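Long-range contacts in DMSP lyase (Ruegeria pomeroyi, PDB 5CU1), which is a cupin-fold enzyme of the lyase class that holds an iron(III) ion within its small beta-barrel: residues I56-L61 with M103-A107; Q140-E144 with W195-L199. One frame throughout, in Å; residues are numbered along the deposited sequence.

Contact 1 of 2, residues I56-L61 with M103-A107; sequences IPPAAL and MDRFA
Apolar packing of a helix start against a connecting loop defines this contact: P58, in the first turn of helix 57-64, and L61, one turn on from P57, lie against the backbone of D104-A107, which links helix 100-103 to strand 107-110. No hydrogen bond passes between the two segments, which bury 287 Å² in all, with several close approaches setting a carbon against a backbone carbonyl oxygen. P58 is central. P58 CA and R105 CA, 4.9 Å apart, mark the nearest approach of the two backbones, and the ring carbons of P58 lie against the loop backbone. There P58 CG meets D104 O at 3.4 Å and F106 O at 3.6 Å, while the neighbouring P58 CB touches A107 CB at 3.5 Å, a snug fit. The helical spacing of L61 from P57 is confirmed by the bond from L61 N to P57 O (3.1 Å). With L61 CG anti to the carbonyl carbon (chi1 -43°), L61 CD1 is carried to 3.4 Å from D104 O and near CA and CG of R105. P57 makes a looser approach, P57 CG lying 3.8 Å from D104 OD1, and I56 CD1 approaches F106 O. The guanidinium of R105 turns to other partners, D101 O and G133 O, and the F106 ring packs on F102 and Y136. Proline in the first turn is a familiar helix-start feature, since its missing N-H costs no helical bond; here such a start packs on the loop entering an outermost strand of a cupin beta-sheet.

Contact 2 of 2, residues Q140-E144 with W195-L199; sequences QHPAE and WRGDL. With FE (Fe (III) ion), chain B.
H141 has its CG between the backbone N and the carbonyl carbon (chi1 45°), whereas W195 CG stands anti to its carbonyl carbon (chi1 -79°); these torsions bring the imidazole and the indole together beside the iron. W195 CZ2 sits over the centre of the H141 ring, 3.5 Å from H141 CD2, with the planes inclined at 38°, an oblique pairing. H141 NE2 binds the iron(III) ion at 2.4 Å, and H141 ND1 donates to A143 O at 3.2 Å. That acceptor lies in the imidazole plane and offers a lone pair, so this bond, with the metal bond, probably helps hold the ring's rotation. A143 CB meets W195 CE3 at 3.4 Å, obliquely to the indole. Next along the chain, E144 and R196 form an antiparallel hydrogen-bonded pair: R196 N donates to E144 O at 3.1 Å, while the return bond from E144 N to R196 O (3.2 Å) is weak, being far from straight. Their side chains cross at a slant and add a salt bridge in which R196 NE (3.1 Å) and NH2 both reach E144 OE1 from one face of the carboxylate. R196 NH1 bonds F39 O. A water joins A143 N to D198 O, bridging the two backbones beside the E144-R196 pair. E145 and H180 also bind the iron, and W195 NE1 bonds E145 OE2, making W195 a second-shell partner of two ligands in a cupin metal site.

Overall arrangement
The two contacts lie on opposite sides of the chain's centre, about 24 Å between their centres, and do not touch. Each is partly buried, so chemistry separates them more clearly than depth. Contact 1 has no hydrogen bond across it and brings a peripheral helix onto the approach to strand 107-110; contact 2 combines strand pairing, a salt bridge, a water and a metal ligand. Both nevertheless involve the same five-stranded sheet: strand 107-110 is outermost in it, separated by strand 124-130 from strand 189-196, which pairs with strand 144-150 in contact 2. Iron is bound directly in contact 2, whereas in contact 1 the F106 side chain is about 8 Å from it.

Contact 1 of 2, residues I56-L61 with M103-A107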
loop_
_atom_site.group_PDB
_atom_site.type_symbol
_atom_site.label_atom_id
_atom_site.label_comp_id
_atom_site.label_asym_id
_atom_site.label_seq_id
_atom_site.Cartn_x
_atom_site.Cartn_y
_atom_site.Cartn_z
ATOM N N ILE A 56 6.795 6.874 12.085
ATOM C CA ILE A 56 6.965 7.978 11.194
ATOM C C ILE A 56 5.817 8.885 11.161
ATOM O O ILE A 56 4.898 8.530 11.377
ATOM C CB ILE A 56 7.488 7.609 9.786
ATOM C CG1 ILE A 56 6.467 6.982 8.775
ATOM C CG2 ILE A 56 8.800 6.918 9.932
ATOM C CD1 ILE A 56 7.085 6.710 7.511
ATOM N N PRO A 57 6.009 10.131 10.885
ATOM C CA PRO A 57 4.952 11.113 10.793
ATOM C C PRO A 57 3.733 10.839 9.888
ATOM O O PRO A 57 2.724 11.115 10.207
ATOM C CB PRO A 57 5.643 12.330 10.387
ATOM C CG PRO A 57 6.888 12.111 10.781
ATOM C CD PRO A 57 7.231 10.760 10.555
ATOM N N PRO A 58 4.102 10.154 8.693
ATOM C CA PRO A 58 2.995 9.692 7.923
ATOM C C PRO A 58 1.944 8.921 8.554
ATOM O O PRO A 58 1.028 8.982 8.091
ATOM C CB PRO A 58 3.658 8.921 6.797
ATOM C CG PRO A 58 4.794 9.536 6.570
ATOM C CD PRO A 58 5.316 9.788 7.893
ATOM N N ALA A 59 2.239 8.124 9.546
ATOM C CA ALA A 59 1.367 7.327 10.404
ATOM C C ALA A 59 0.402 8.145 11.160
ATOM O O ALA A 59 -0.616 7.984 11.071
ATOM C CB ALA A 59 2.164 6.498 11.306
ATOM N N ALA A 60 0.861 9.148 11.814
ATOM C CA ALA A 60 0.116 10.264 12.306
ATOM C C ALA A 60 -0.829 10.847 11.362
ATOM O O ALA A 60 -1.884 10.971 11.680
ATOM C CB ALA A 60 0.948 11.336 12.948
ATOM N N LEU A 61 -0.402 11.204 10.212
ATOM C CA LEU A 61 -1.240 11.563 9.123
ATOM C C LEU A 61 -2.401 10.643 8.771
ATOM O O LEU A 61 -3.372 11.067 8.629
ATOM C CB LEU A 61 -0.512 12.193 7.923
ATOM C CG LEU A 61 0.594 13.250 7.977
ATOM C CD1 LEU A 61 1.466 13.348 6.781
ATOM C CD2 LEU A 61 -0.027 14.510 8.307
ATOM N N MET A 103 9.097 12.132 2.045
ATOM C CA MET A 103 9.364 11.328 3.084
ATOM C C MET A 103 8.504 11.345 4.343
ATOM O O MET A 103 8.301 10.408 4.767
ATOM C CB MET A 103 10.802 11.435 3.391
ATOM C CG MET A 103 11.745 10.989 2.318
ATOM S SD MET A 103 11.851 9.354 1.639
ATOM C CE MET A 103 12.024 8.394 2.955
ATOM N N ASP A 104 7.962 12.446 4.769
ATOM C CA ASP A 104 7.112 12.714 5.808
ATOM C C ASP A 104 5.563 12.724 5.546
ATOM O O ASP A 104 4.851 12.958 6.287
ATOM C CB ASP A 104 7.676 13.908 6.592
ATOM C CG ASP A 104 8.930 13.640 7.325
ATOM O OD1 ASP A 104 9.169 12.713 7.838
ATOM O OD2 ASP A 104 9.619 14.414 7.473
ATOM N N ARG A 105 5.200 12.331 4.407
ATOM C CA ARG A 105 3.908 12.196 3.848
ATOM C C ARG A 105 3.506 10.826 3.255
ATOM O O ARG A 105 2.457 10.393 3.436
ATOM C CB ARG A 105 3.601 13.378 2.927
ATOM C CG ARG A 105 3.650 14.646 3.604
ATOM C CD ARG A 105 3.030 15.759 2.902
ATOM N NE ARG A 105 3.737 16.275 1.810
ATOM C CZ ARG A 105 3.246 16.835 0.790
ATOM N NH1 ARG A 105 1.951 16.960 0.716
ATOM N NH2 ARG A 105 4.026 17.322 -0.142
ATOM N N PHE A 106 4.435 10.223 2.596
ATOM C CA PHE A 106 4.394 8.906 2.118
ATOM C C PHE A 106 4.564 7.835 3.188
ATOM O O PHE A 106 5.569 7.586 3.639
ATOM C CB PHE A 106 5.086 8.681 0.790
ATOM C CG PHE A 106 4.845 7.385 0.204
ATOM C CD1 PHE A 106 3.854 7.168 -0.644
ATOM C CD2 PHE A 106 5.635 6.374 0.502
ATOM C CE1 PHE A 106 3.578 5.975 -1.125
ATOM C CE2 PHE A 106 5.383 5.192 0.047
ATOM C CZ PHE A 106 4.326 4.966 -0.785
ATOM N N ALA A 107 3.424 7.214 3.381
ATOM C CA ALA A 107 2.953 6.145 4.216
ATOM C C ALA A 107 2.700 4.746 3.641
ATOM O O ALA A 107 1.919 4.492 2.876
ATOM C CB ALA A 107 1.858 6.601 4.908
#

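Contact 2 of 2, residues Q140-E144 with W195-L199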
loop_
_atom_site.group_PDB
_atom_site.type_symbol
_atom_site.label_atom_id
_atom_site.label_comp_id
_atom_site.label_asym_id
_atom_site.label_seq_id
_atom_site.Cartn_x
_atom_site.Cartn_y
_atom_site.Cartn_z
ATOM N N GLN A 140 8.934 1.659 -9.919
ATOM C CA GLN A 140 8.993 0.428 -10.498
ATOM C C GLN A 140 9.684 -0.674 -9.683
ATOM O O GLN A 140 10.529 -0.449 -9.022
ATOM C CB GLN A 140 9.468 0.506 -11.964
ATOM C CG GLN A 140 10.997 0.692 -11.994
ATOM C CD GLN A 140 11.744 1.209 -13.169
ATOM O OE1 GLN A 140 11.358 1.950 -13.940
ATOM N NE2 GLN A 140 12.813 0.806 -13.236
ATOM N N HIS A 141 9.289 -1.860 -9.963
ATOM C CA HIS A 141 9.654 -3.094 -9.395
ATOM C C HIS A 141 9.279 -4.356 -10.140
ATOM O O HIS A 141 8.352 -4.435 -10.776
ATOM C CB HIS A 141 9.162 -3.250 -8.026
ATOM C CG HIS A 141 7.754 -2.841 -7.830
ATOM N ND1 HIS A 141 6.686 -3.522 -8.305
ATOM C CD2 HIS A 141 7.251 -1.756 -7.261
ATOM C CE1 HIS A 141 5.602 -2.943 -7.943
ATOM N NE2 HIS A 141 5.909 -1.839 -7.367
ATOM N N PRO A 142 10.046 -5.388 -10.000
ATOM C CA PRO A 142 9.796 -6.763 -10.446
ATOM C C PRO A 142 8.560 -7.544 -10.090
ATOM O O PRO A 142 8.131 -8.028 -10.999
ATOM C CB PRO A 142 11.047 -7.450 -9.955
ATOM C CG PRO A 142 11.962 -6.429 -9.888
ATOM C CD PRO A 142 11.373 -5.255 -9.501
ATOM N N ALA A 143 7.964 -7.435 -8.905
ATOM C CA ALA A 143 6.740 -7.852 -8.640
ATOM C C ALA A 143 5.691 -7.266 -9.566
ATOM O O ALA A 143 5.607 -6.199 -9.737
ATOM C CB ALA A 143 6.363 -7.602 -7.196
ATOM N N GLU A 144 4.825 -8.116 -9.957
ATOM C CA GLU A 144 3.511 -7.808 -10.297
ATOM C C GLU A 144 2.654 -7.348 -9.180
ATOM O O GLU A 144 2.725 -7.816 -8.146
ATOM C CB GLU A 144 2.888 -8.918 -11.035
ATOM C CG GLU A 144 3.621 -9.412 -12.210
ATOM C CD GLU A 144 2.874 -10.426 -13.064
ATOM O OE1 GLU A 144 2.542 -11.408 -12.689
ATOM O OE2 GLU A 144 2.684 -10.252 -14.181
ATOM N N TRP A 195 1.441 -8.011 -3.968
ATOM C CA TRP A 195 2.578 -8.388 -4.811
ATOM C C TRP A 195 2.604 -9.889 -5.050
ATOM O O TRP A 195 2.231 -10.684 -4.183
ATOM C CB TRP A 195 3.913 -7.990 -4.180
ATOM C CG TRP A 195 4.269 -6.577 -4.331
ATOM C CD1 TRP A 195 3.428 -5.556 -4.585
ATOM C CD2 TRP A 195 5.580 -6.011 -4.233
ATOM N NE1 TRP A 195 4.123 -4.376 -4.650
ATOM C CE2 TRP A 195 5.450 -4.634 -4.441
ATOM C CE3 TRP A 195 6.847 -6.539 -3.985
ATOM C CZ2 TRP A 195 6.545 -3.774 -4.429
ATOM C CZ3 TRP A 195 7.928 -5.688 -3.964
ATOM C CH2 TRP A 195 7.773 -4.320 -4.189
ATOM N N ARG A 196 3.074 -10.269 -6.227
ATOM C CA ARG A 196 3.262 -11.665 -6.544
ATOM C C ARG A 196 4.490 -11.735 -7.420
ATOM O O ARG A 196 4.816 -10.761 -8.098
ATOM C CB ARG A 196 2.022 -12.245 -7.224
ATOM C CG ARG A 196 1.746 -11.704 -8.615
ATOM C CD ARG A 196 0.407 -12.183 -9.164
ATOM N NE ARG A 196 0.360 -12.026 -10.621
ATOM C CZ ARG A 196 -0.636 -12.433 -11.403
ATOM N NH1 ARG A 196 -1.713 -13.022 -10.904
ATOM N NH2 ARG A 196 -0.548 -12.250 -12.707
ATOM N N GLY A 197 5.191 -12.867 -7.377
ATOM C CA GLY A 197 6.399 -13.041 -8.152
ATOM C C GLY A 197 7.640 -12.735 -7.344
ATOM O O GLY A 197 7.806 -13.249 -6.252
ATOM N N ASP A 198 8.518 -11.906 -7.890
ATOM C CA ASP A 198 9.721 -11.474 -7.183
ATOM C C ASP A 198 9.354 -10.480 -6.093
ATOM O O ASP A 198 9.066 -9.330 -6.379
ATOM C CB ASP A 198 10.709 -10.864 -8.180
ATOM C CG ASP A 198 11.950 -10.301 -7.523
ATOM O OD1 ASP A 198 12.130 -10.409 -6.291
ATOM O OD2 ASP A 198 12.762 -9.742 -8.274
ATOM N N LEU A 199 9.359 -10.941 -4.847
ATOM C CA LEU A 199 8.904 -10.154 -3.705
ATOM C C LEU A 199 10.052 -9.440 -3.020
ATOM O O LEU A 199 9.850 -8.546 -2.203
ATOM C CB LEU A 199 8.187 -11.054 -2.689
ATOM C CG LEU A 199 7.140 -12.003 -3.277
ATOM C CD1 LEU A 199 6.613 -12.970 -2.229
ATOM C CD2 LEU A 199 6.032 -11.180 -3.871
HETATM FE FE FE B . 4.132 -0.242 -7.022
HETATM O O HOH W 1 9.712 -6.817 -6.637
#